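Local coordinates for beta-galactosidase (Marinomonas sp. ef1, PDB 6Y2K), which hydrolyses terminal non-reducing beta-D-galactose residues from beta-D-galactosides as a cold-active family GH42 beta-galactosidase that assembles into hexamers, at residues M120-A125 / V227-E232; W137-E142 / A221-Q226; C215-V220 / H252-Q257. All blocks are in the same frame, centred on the assembly; numbering follows the deposited sequence. Where two conformers were deposited one is given.

Helix 111-128 comes first along the chain, strand 134-138 directly after it, and the long helix 205-233 then supplies the second partner of contacts 1 and 2 and the first of contact 3. Contact 1 brings 120-125 against 227-232 and closes a loop of 101 residues. The 78-residue loop of contact 2, between 137-142 and 221-226, lies wholly within it. Contact 3, joining 215-220 to 252-257, closes a shorter loop that crosses both others. Leu230 of contact 1 packs on Trp137 of contact 2. In a single sector of the TIM barrel, one helix thus meets its two flanking helices and a strand end.

Contact 1 of 3, residues M120-A125 / V227-E232; sequences MVTMMA and VDILRE
Two neighbouring helices on the outside of the TIM barrel, 111-128 and 205-233, pack through Val121, Thr122 and Ala125 on one side and Ile229 and Leu230 on the other. They run nearly parallel: the axes of the two short segments approach to 9.5 Å and cross at -18°, as expected of helices that precede successive strands of the barrel. Ile229 carries most of the contact. Its CB points toward the other helix, and its two branches separate there. With CG1 beside the backbone N (chi1 -66°), CG2 is left anti to it and enters between successive turns of helix 111-128, where it meets Ala125 CB at 3.8 Å and also touches the CA of Thr122 and CG1 of Val121. The other branch continues through CG1 to CD1, which ends 3.5 Å from Thr122 OG1. That hydroxyl bonds to Arg118 O, one turn back, so the methyl packs against a group already bonded within its own helix. Leu230 plays a smaller part: its CD2 methyl reaches Ala125 CB at 3.9 Å, while its CG stands 4.4 Å from Val121 CG1. The single methyl of Ala125 is therefore shared by both residues of the partner helix, and no hydrogen bond crosses the interface. Leu230 also lies on Leu239 of strand 238-244, which directs this edge of the contact into the layer between helices and barrel wall. Elsewhere on helix 111-128, Met120 rests on Trp39 and Ile42, and the end of Met124 on Trp51 and Pro73; Val227, facing away from the interface, packs on Leu239 and Leu259.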
loop_
_atom_site.group_PDB
_atom_site.type_symbol
_atom_site.label_atom_id
_atom_site.label_comp_id
_atom_site.label_asym_id
_atom_site.label_seq_id
_atom_site.Cartn_x
_atom_site.Cartn_y
_atom_site.Cartn_z
ATOM N N MET A 120 -18.459 43.670 -42.208
ATOM C CA MET A 120 -19.606 43.071 -41.519
ATOM C C MET A 120 -19.962 43.803 -40.223
ATOM O O MET A 120 -21.143 44.010 -39.935
ATOM C CB MET A 120 -19.384 41.568 -41.247
ATOM C CG MET A 120 -20.448 40.921 -40.367
ATOM S SD MET A 120 -22.131 41.035 -41.009
ATOM C CE MET A 120 -22.113 39.763 -42.266
ATOM N N VAL A 121 -18.952 44.181 -39.447
ATOM C CA VAL A 121 -19.203 44.891 -38.192
ATOM C C VAL A 121 -19.797 46.279 -38.463
ATOM O O VAL A 121 -20.681 46.721 -37.727
ATOM C CB VAL A 121 -17.951 44.972 -37.295
ATOM C CG1 VAL A 121 -18.212 45.844 -36.065
ATOM C CG2 VAL A 121 -17.547 43.568 -36.849
ATOM N N THR A 122 -19.319 46.951 -39.507
ATOM C CA THR A 122 -19.917 48.215 -39.941
ATOM C C THR A 122 -21.376 48.027 -40.358
ATOM O O THR A 122 -22.240 48.790 -39.919
ATOM C CB THR A 122 -19.121 48.868 -41.082
ATOM O OG1 THR A 122 -17.787 49.128 -40.635
ATOM C CG2 THR A 122 -19.778 50.198 -41.521
ATOM N N MET A 123 -21.654 47.014 -41.183
ATOM C CA MET A 123 -23.040 46.701 -41.564
ATOM C C MET A 123 -23.945 46.513 -40.346
ATOM O O MET A 123 -25.016 47.113 -40.271
ATOM C CB MET A 123 -23.121 45.439 -42.429
ATOM C CG MET A 123 -22.789 45.627 -43.900
ATOM S SD MET A 123 -23.364 44.210 -44.874
ATOM C CE MET A 123 -22.304 42.919 -44.262
ATOM N N MET A 124 -23.508 45.680 -39.399
ATOM C CA MET A 124 -24.288 45.393 -38.177
ATOM C C MET A 124 -24.467 46.594 -37.270
ATOM O O MET A 124 -25.567 46.831 -36.772
ATOM C CB MET A 124 -23.637 44.293 -37.333
ATOM C CG MET A 124 -24.169 42.907 -37.583
ATOM S SD MET A 124 -23.601 41.761 -36.309
ATOM C CE MET A 124 -25.059 41.363 -35.353
ATOM N N ALA A 125 -23.370 47.304 -37.023
ATOM C CA ALA A 125 -23.378 48.493 -36.166
ATOM C C ALA A 125 -24.242 49.636 -36.727
ATOM O O ALA A 125 -24.868 50.370 -35.959
ATOM C CB ALA A 125 -21.961 48.979 -35.942
ATOM N N VAL A 227 -14.060 47.684 -31.983
ATOM C CA VAL A 227 -14.366 48.700 -30.966
ATOM C C VAL A 227 -14.536 50.101 -31.592
ATOM O O VAL A 227 -15.475 50.827 -31.248
ATOM C CB VAL A 227 -13.273 48.732 -29.860
ATOM C CG1 VAL A 227 -13.367 49.990 -28.997
ATOM C CG2 VAL A 227 -13.358 47.489 -28.981
ATOM N N ASP A 228 -13.625 50.479 -32.491
ATOM C CA ASP A 228 -13.694 51.812 -33.119
ATOM C C ASP A 228 -15.012 52.006 -33.889
ATOM O O ASP A 228 -15.646 53.066 -33.776
ATOM C CB ASP A 228 -12.500 52.073 -34.033
ATOM C CG ASP A 228 -11.191 52.246 -33.278
ATOM O OD1 ASP A 228 -11.181 52.444 -32.043
ATOM O OD2 ASP A 228 -10.148 52.196 -33.951
ATOM N N ILE A 229 -15.429 50.972 -34.627
ATOM C CA ILE A 229 -16.708 50.991 -35.347
ATOM C C ILE A 229 -17.897 51.097 -34.388
ATOM O O ILE A 229 -18.832 51.876 -34.640
ATOM C CB ILE A 229 -16.878 49.730 -36.228
ATOM C CG1 ILE A 229 -15.846 49.720 -37.361
ATOM C CG2 ILE A 229 -18.289 49.649 -36.817
ATOM C CD1 ILE A 229 -15.603 48.351 -37.960
ATOM N N LEU A 230 -17.862 50.307 -33.309
ATOM C CA LEU A 230 -18.951 50.274 -32.345
ATOM C C LEU A 230 -19.044 51.569 -31.517
ATOM O O LEU A 230 -20.157 51.993 -31.192
ATOM C CB LEU A 230 -18.855 49.032 -31.446
ATOM C CG LEU A 230 -19.042 47.687 -32.176
ATOM C CD1 LEU A 230 -18.554 46.518 -31.324
ATOM C CD2 LEU A 230 -20.489 47.479 -32.601
ATOM N N ARG A 231 -17.907 52.195 -31.201
ATOM C CA ARG A 231 -17.901 53.523 -30.547
ATOM C C ARG A 231 -18.584 54.593 -31.399
ATOM O O ARG A 231 -19.324 55.429 -30.875
ATOM C CB ARG A 231 -16.474 54.016 -30.259
ATOM C CG ARG A 231 -15.699 53.279 -29.181
ATOM C CD ARG A 231 -16.430 53.238 -27.860
ATOM N NE ARG A 231 -15.608 52.624 -26.821
ATOM C CZ ARG A 231 -16.075 52.158 -25.665
ATOM N NH1 ARG A 231 -17.380 52.218 -25.362
ATOM N NH2 ARG A 231 -15.223 51.609 -24.809
ATOM N N GLU A 232 -18.305 54.568 -32.701
ATOM C CA GLU A 232 -18.872 55.534 -33.651
ATOM C C GLU A 232 -20.383 55.343 -33.800
ATOM O O GLU A 232 -21.149 56.300 -33.659
ATOM C CB GLU A 232 -18.162 55.399 -35.011
ATOM C CG GLU A 232 -18.702 56.240 -36.169
ATOM C CD GLU A 232 -18.647 57.743 -35.941
ATOM O OE1 GLU A 232 -19.339 58.469 -36.696
ATOM O OE2 GLU A 232 -17.917 58.216 -35.035
#

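Contact 2 of 3, residues W137-E142 / A221-Q226; sequences WQTDNE and AFNKLQ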
loop_
_atom_site.group_PDB
_atom_site.type_symbol
_atom_site.label_atom_id
_atom_site.label_comp_id
_atom_site.label_asym_id
_atom_site.label_seq_id
_atom_site.Cartn_x
_atom_site.Cartn_y
_atom_site.Cartn_z
ATOM N N TRP A 137 -22.581 45.242 -26.765
ATOM C CA TRP A 137 -22.040 44.409 -27.841
ATOM C C TRP A 137 -20.926 43.520 -27.321
ATOM O O TRP A 137 -20.049 44.001 -26.605
ATOM C CB TRP A 137 -21.456 45.265 -28.968
ATOM C CG TRP A 137 -22.439 46.074 -29.762
ATOM C CD1 TRP A 137 -22.977 47.275 -29.413
ATOM C CD2 TRP A 137 -22.964 45.757 -31.051
ATOM N NE1 TRP A 137 -23.814 47.720 -30.399
ATOM C CE2 TRP A 137 -23.819 46.813 -31.423
ATOM C CE3 TRP A 137 -22.783 44.686 -31.939
ATOM C CZ2 TRP A 137 -24.502 46.832 -32.646
ATOM C CZ3 TRP A 137 -23.459 44.703 -33.156
ATOM C CH2 TRP A 137 -24.314 45.766 -33.496
ATOM N N GLN A 138 -20.955 42.239 -27.700
ATOM C CA GLN A 138 -19.813 41.329 -27.518
ATOM C C GLN A 138 -19.044 41.261 -28.828
ATOM O O GLN A 138 -19.620 40.905 -29.862
ATOM C CB GLN A 138 -20.276 39.916 -27.139
ATOM C CG GLN A 138 -19.130 38.904 -27.007
ATOM C CD GLN A 138 -19.609 37.503 -26.706
ATOM O OE1 GLN A 138 -20.040 37.226 -25.595
ATOM N NE2 GLN A 138 -19.530 36.609 -27.693
ATOM N N THR A 139 -17.755 41.592 -28.801
ATOM C CA THR A 139 -16.902 41.427 -29.981
ATOM C C THR A 139 -16.517 39.958 -30.150
ATOM O O THR A 139 -15.995 39.352 -29.227
ATOM C CB THR A 139 -15.622 42.264 -29.882
ATOM O OG1 THR A 139 -14.972 42.005 -28.632
ATOM C CG2 THR A 139 -15.954 43.749 -29.994
ATOM N N ASP A 140 -16.800 39.382 -31.315
ATOM C CA ASP A 140 -16.313 38.043 -31.657
ATOM C C ASP A 140 -16.853 37.030 -30.598
ATOM O O ASP A 140 -18.012 37.157 -30.148
ATOM C CB ASP A 140 -14.772 38.108 -31.776
ATOM C CG ASP A 140 -14.154 36.958 -32.583
ATOM O OD1 ASP A 140 -13.842 35.907 -31.956
ATOM O OD2 ASP A 140 -13.900 37.132 -33.802
ATOM N N ASN A 141 -16.056 36.028 -30.228
ATOM C CA ASN A 141 -16.438 35.037 -29.222
ATOM C C ASN A 141 -15.199 34.248 -28.792
ATOM O O ASN A 141 -14.657 33.476 -29.579
ATOM C CB ASN A 141 -17.493 34.061 -29.756
ATOM C CG ASN A 141 -18.046 33.160 -28.663
ATOM O OD1 ASN A 141 -18.880 33.591 -27.841
ATOM N ND2 ASN A 141 -17.573 31.912 -28.627
ATOM N N GLU A 142 -14.757 34.467 -27.556
ATOM C CA GLU A 142 -13.668 33.704 -26.942
ATOM C C GLU A 142 -12.404 33.713 -27.795
ATOM O O GLU A 142 -11.953 32.679 -28.293
ATOM C CB GLU A 142 -14.108 32.259 -26.623
ATOM C CG GLU A 142 -15.165 32.130 -25.525
ATOM C CD GLU A 142 -15.366 30.689 -25.064
ATOM O OE1 GLU A 142 -15.252 29.773 -25.905
ATOM O OE2 GLU A 142 -15.632 30.459 -23.857
ATOM N N ALA A 221 -5.228 44.428 -31.847
ATOM C CA ALA A 221 -5.555 45.151 -33.095
ATOM C C ALA A 221 -6.861 44.686 -33.742
ATOM O O ALA A 221 -7.669 45.510 -34.183
ATOM C CB ALA A 221 -4.415 45.023 -34.097
ATOM N N PHE A 222 -7.055 43.369 -33.798
ATOM C CA PHE A 222 -8.291 42.756 -34.323
ATOM C C PHE A 222 -9.524 43.229 -33.561
ATOM O O PHE A 222 -10.561 43.537 -34.163
ATOM C CB PHE A 222 -8.172 41.230 -34.245
ATOM C CG PHE A 222 -9.338 40.466 -34.827
ATOM C CD1 PHE A 222 -10.443 40.150 -34.048
ATOM C CD2 PHE A 222 -9.297 40.001 -36.138
ATOM C CE1 PHE A 222 -11.498 39.406 -34.564
ATOM C CE2 PHE A 222 -10.351 39.262 -36.669
ATOM C CZ PHE A 222 -11.458 38.968 -35.881
ATOM N N ASN A 223 -9.409 43.272 -32.236
ATOM C CA ASN A 223 -10.491 43.728 -31.372
ATOM C C ASN A 223 -10.715 45.244 -31.508
ATOM O O ASN A 223 -11.863 45.706 -31.562
ATOM C CB ASN A 223 -10.191 43.358 -29.913
ATOM C CG ASN A 223 -11.310 43.757 -28.963
ATOM O OD1 ASN A 223 -12.426 43.243 -29.057
ATOM N ND2 ASN A 223 -11.014 44.685 -28.049
ATOM N N LYS A 224 -9.621 45.999 -31.561
ATOM C CA LYS A 224 -9.677 47.460 -31.640
ATOM C C LYS A 224 -10.404 47.969 -32.896
ATOM O O LYS A 224 -11.106 48.991 -32.833
ATOM C CB LYS A 224 -8.265 48.047 -31.561
ATOM C CG LYS A 224 -8.162 49.569 -31.564
ATOM C CD LYS A 224 -9.084 50.215 -30.537
ATOM C CE LYS A 224 -8.595 51.582 -30.075
ATOM N NZ LYS A 224 -8.542 52.593 -31.169
ATOM N N LEU A 225 -10.268 47.267 -34.018
ATOM C CA LEU A 225 -10.974 47.695 -35.224
ATOM C C LEU A 225 -12.495 47.603 -35.035
ATOM O O LEU A 225 -13.225 48.481 -35.499
ATOM C CB LEU A 225 -10.479 46.969 -36.485
ATOM C CG LEU A 225 -11.121 45.696 -37.035
ATOM C CD1 LEU A 225 -12.476 45.938 -37.694
ATOM C CD2 LEU A 225 -10.159 45.063 -38.035
ATOM N N GLN A 226 -12.963 46.573 -34.333
ATOM C CA GLN A 226 -14.391 46.423 -34.041
ATOM C C GLN A 226 -14.852 47.474 -33.029
ATOM O O GLN A 226 -15.901 48.093 -33.206
ATOM C CB GLN A 226 -14.714 45.003 -33.551
ATOM C CG GLN A 226 -14.321 43.911 -34.553
ATOM C CD GLN A 226 -14.994 42.560 -34.326
ATOM O OE1 GLN A 226 -16.056 42.479 -33.683
ATOM N NE2 GLN A 226 -14.395 41.506 -34.834
#
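Thr139, following Gln138 of the fourth barrel strand, meets Asn223 and Gln226 of helix 205-233 with every atom of its side chain. Its CB stands 3.4 Å from Asn223 OD1 and 3.8 Å from Gln226 OE1. From there the hydroxyl branch, set between the backbone N and the carbonyl carbon (chi1 51°), donates from OG1 to Asn223 OD1 over 2.9 Å, nearly in line with the amide C=O bond (167°). The methyl branch, CG2, meets both residues, 3.7 Å from Asn223 OD1 and 3.9 Å from Gln226 OE1. Asn223 OD1 is bonded as well to Tyr143 OH, and Gln226 OE1 to Thr72 OG1. Replacing Thr139 with a valine would probably cost Asn223 OD1 this donor and leave its amide less firmly oriented. Alongside, Asp140 OD2 lies 3.4 Å from Phe222 CE1, at the ring edge and near its plane, with carboxylate and ring 81° apart. Arg104, in a salt bridge, and the backbone N of Asn141 hold OD1; Thr74 bonds to OD2. Asn141 and Glu142 come next, consistent with the Asn-Glu pair that carries the acid/base in this family. The buried acid of Asp140 is thus gripped at both oxygens, which fixes its orientation.

Contact 3 of 3, residues C215-V220 / H252-Q257; sequences CSDQVV and HHKVGQ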
loop_
_atom_site.group_PDB
_atom_site.type_symbol
_atom_site.label_atom_id
_atom_site.label_comp_id
_atom_site.label_asym_id
_atom_site.label_seq_id
_atom_site.Cartn_x
_atom_site.Cartn_y
_atom_site.Cartn_z
ATOM N N CYS A 215 1.866 38.237 -31.439
ATOM C CA CYS A 215 0.589 37.546 -31.623
ATOM C C CYS A 215 -0.506 38.104 -30.701
ATOM O O CYS A 215 -1.650 38.297 -31.134
ATOM C CB CYS A 215 0.744 36.031 -31.441
ATOM S SG CYS A 215 1.685 35.231 -32.769
ATOM N N SER A 216 -0.148 38.383 -29.451
ATOM C CA SER A 216 -1.077 39.010 -28.520
ATOM C C SER A 216 -1.510 40.386 -29.043
ATOM O O SER A 216 -2.693 40.709 -29.033
ATOM C CB SER A 216 -0.449 39.145 -27.135
ATOM O OG SER A 216 -1.356 39.743 -26.231
ATOM N N ASP A 217 -0.549 41.181 -29.503
ATOM C CA ASP A 217 -0.854 42.483 -30.119
ATOM C C ASP A 217 -1.785 42.400 -31.339
ATOM O O ASP A 217 -2.555 43.328 -31.570
ATOM C CB ASP A 217 0.434 43.234 -30.480
ATOM C CG ASP A 217 1.044 43.967 -29.294
ATOM O OD1 ASP A 217 0.415 44.066 -28.220
ATOM O OD2 ASP A 217 2.170 44.464 -29.454
ATOM N N GLN A 218 -1.722 41.311 -32.102
ATOM C CA GLN A 218 -2.649 41.104 -33.222
ATOM C C GLN A 218 -4.088 40.890 -32.722
ATOM O O GLN A 218 -5.046 41.321 -33.384
ATOM C CB GLN A 218 -2.217 39.931 -34.124
ATOM C CG GLN A 218 -0.778 39.961 -34.661
ATOM C CD GLN A 218 -0.308 41.333 -35.150
ATOM O OE1 GLN A 218 -0.919 41.941 -36.043
ATOM N NE2 GLN A 218 0.770 41.819 -34.579
ATOM N N VAL A 219 -4.244 40.245 -31.560
ATOM C CA VAL A 219 -5.563 40.136 -30.920
ATOM C C VAL A 219 -6.060 41.531 -30.515
ATOM O O VAL A 219 -7.200 41.874 -30.780
ATOM C CB VAL A 219 -5.574 39.176 -29.699
ATOM C CG1 VAL A 219 -6.975 39.084 -29.094
ATOM C CG2 VAL A 219 -5.086 37.782 -30.106
ATOM N N VAL A 220 -5.181 42.325 -29.902
ATOM C CA VAL A 220 -5.495 43.713 -29.525
ATOM C C VAL A 220 -5.979 44.501 -30.745
ATOM O O VAL A 220 -7.041 45.132 -30.682
ATOM C CB VAL A 220 -4.287 44.425 -28.857
ATOM C CG1 VAL A 220 -4.586 45.899 -28.569
ATOM C CG2 VAL A 220 -3.894 43.705 -27.568
ATOM N N HIS A 252 -4.849 39.953 -21.536
ATOM C CA HIS A 252 -6.255 40.290 -21.303
ATOM C C HIS A 252 -6.419 41.687 -20.693
ATOM O O HIS A 252 -7.468 42.310 -20.863
ATOM C CB HIS A 252 -6.938 39.265 -20.398
ATOM C CG HIS A 252 -7.042 37.887 -20.986
ATOM N ND1 HIS A 252 -5.959 37.203 -21.500
ATOM C CD2 HIS A 252 -8.106 37.062 -21.123
ATOM C CE1 HIS A 252 -6.358 36.017 -21.930
ATOM N NE2 HIS A 252 -7.655 35.903 -21.709
ATOM N N HIS A 253 -5.413 42.173 -19.970
ATOM C CA HIS A 253 -5.440 43.554 -19.473
ATOM C C HIS A 253 -5.389 44.556 -20.634
ATOM O O HIS A 253 -6.104 45.565 -20.625
ATOM C CB HIS A 253 -4.278 43.837 -18.513
ATOM C CG HIS A 253 -4.311 43.018 -17.261
ATOM N ND1 HIS A 253 -3.421 41.996 -17.016
ATOM C CD2 HIS A 253 -5.148 43.049 -16.198
ATOM C CE1 HIS A 253 -3.694 41.455 -15.845
ATOM N NE2 HIS A 253 -4.740 42.071 -15.330
ATOM N N LYS A 254 -4.564 44.256 -21.638
ATOM C CA LYS A 254 -4.356 45.164 -22.770
ATOM C C LYS A 254 -5.586 45.200 -23.677
ATOM O O LYS A 254 -6.036 46.280 -24.065
ATOM C CB LYS A 254 -3.086 44.800 -23.550
ATOM C CG LYS A 254 -2.620 45.887 -24.508
ATOM C CD LYS A 254 -1.285 45.537 -25.142
ATOM C CE LYS A 254 -0.811 46.664 -26.057
ATOM N NZ LYS A 254 0.481 46.360 -26.733
ATOM N N VAL A 255 -6.149 44.032 -23.984
ATOM C CA VAL A 255 -7.429 43.964 -24.715
ATOM C C VAL A 255 -8.511 44.713 -23.924
ATOM O O VAL A 255 -9.297 45.460 -24.502
ATOM C CB VAL A 255 -7.858 42.505 -24.998
ATOM C CG1 VAL A 255 -9.287 42.422 -25.533
ATOM C CG2 VAL A 255 -6.896 41.864 -25.988
ATOM N N GLY A 256 -8.517 44.529 -22.604
ATOM C CA GLY A 256 -9.468 45.181 -21.710
ATOM C C GLY A 256 -9.455 46.702 -21.695
ATOM O O GLY A 256 -10.492 47.304 -21.406
ATOM N N GLN A 257 -8.308 47.320 -22.003
ATOM C CA GLN A 257 -8.182 48.786 -22.102
ATOM C C GLN A 257 -9.156 49.377 -23.129
ATOM O O GLN A 257 -9.585 50.523 -23.002
ATOM C CB GLN A 257 -6.758 49.205 -22.515
ATOM C CG GLN A 257 -5.649 48.965 -21.503
ATOM C CD GLN A 257 -4.275 49.280 -22.077
ATOM O OE1 GLN A 257 -3.253 49.007 -21.455
ATOM N NE2 GLN A 257 -4.250 49.850 -23.281
#
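Lys254 NZ donates to Asp217 OD1 at 2.7 Å, a salt bridge that joins the short helix 252-256 to helix 205-233 at the partly exposed border of their contact. The ammonium comes to the syn side of the carboxylate but stands 32° out of its plane. The other oxygen, OD2, is bonded to Trp163 NE1, so the carboxylate has a separate partner for each oxygen and is likely to be held against rotation. Lys254 reaches across because its chain is fully extended, with CG anti to the backbone N (chi1 -165°) and every later torsion also anti. On the way its aliphatic part passes over Val220, whose CG2 lies 4.0 Å from Lys254 CG; the two side chains cross at about a right angle. Inward from the charges the contact becomes purely apolar. Val220 CG2 meets Val255 CG2 at 3.9 Å, the two valines sliding past one another in opposite directions, and the same Val255 methyl approaches Val219 CG1 at 4.2 Å. Val255 and Val219 continue this core onto Phe250 and Phe108, respectively. Near the start of the short helix, Ser216 OG is bonded to Asp251 N, and Asp251 OD1 to Lys254 N. The segment axes are 9.5 Å apart and cross at -25°, with both helices running the same way. This is the side-by-side helix packing of a TIM barrel: helix 205-233 leads into strand 238-244, and helix 252-256 lies between that strand and the adjacent strand 261-266.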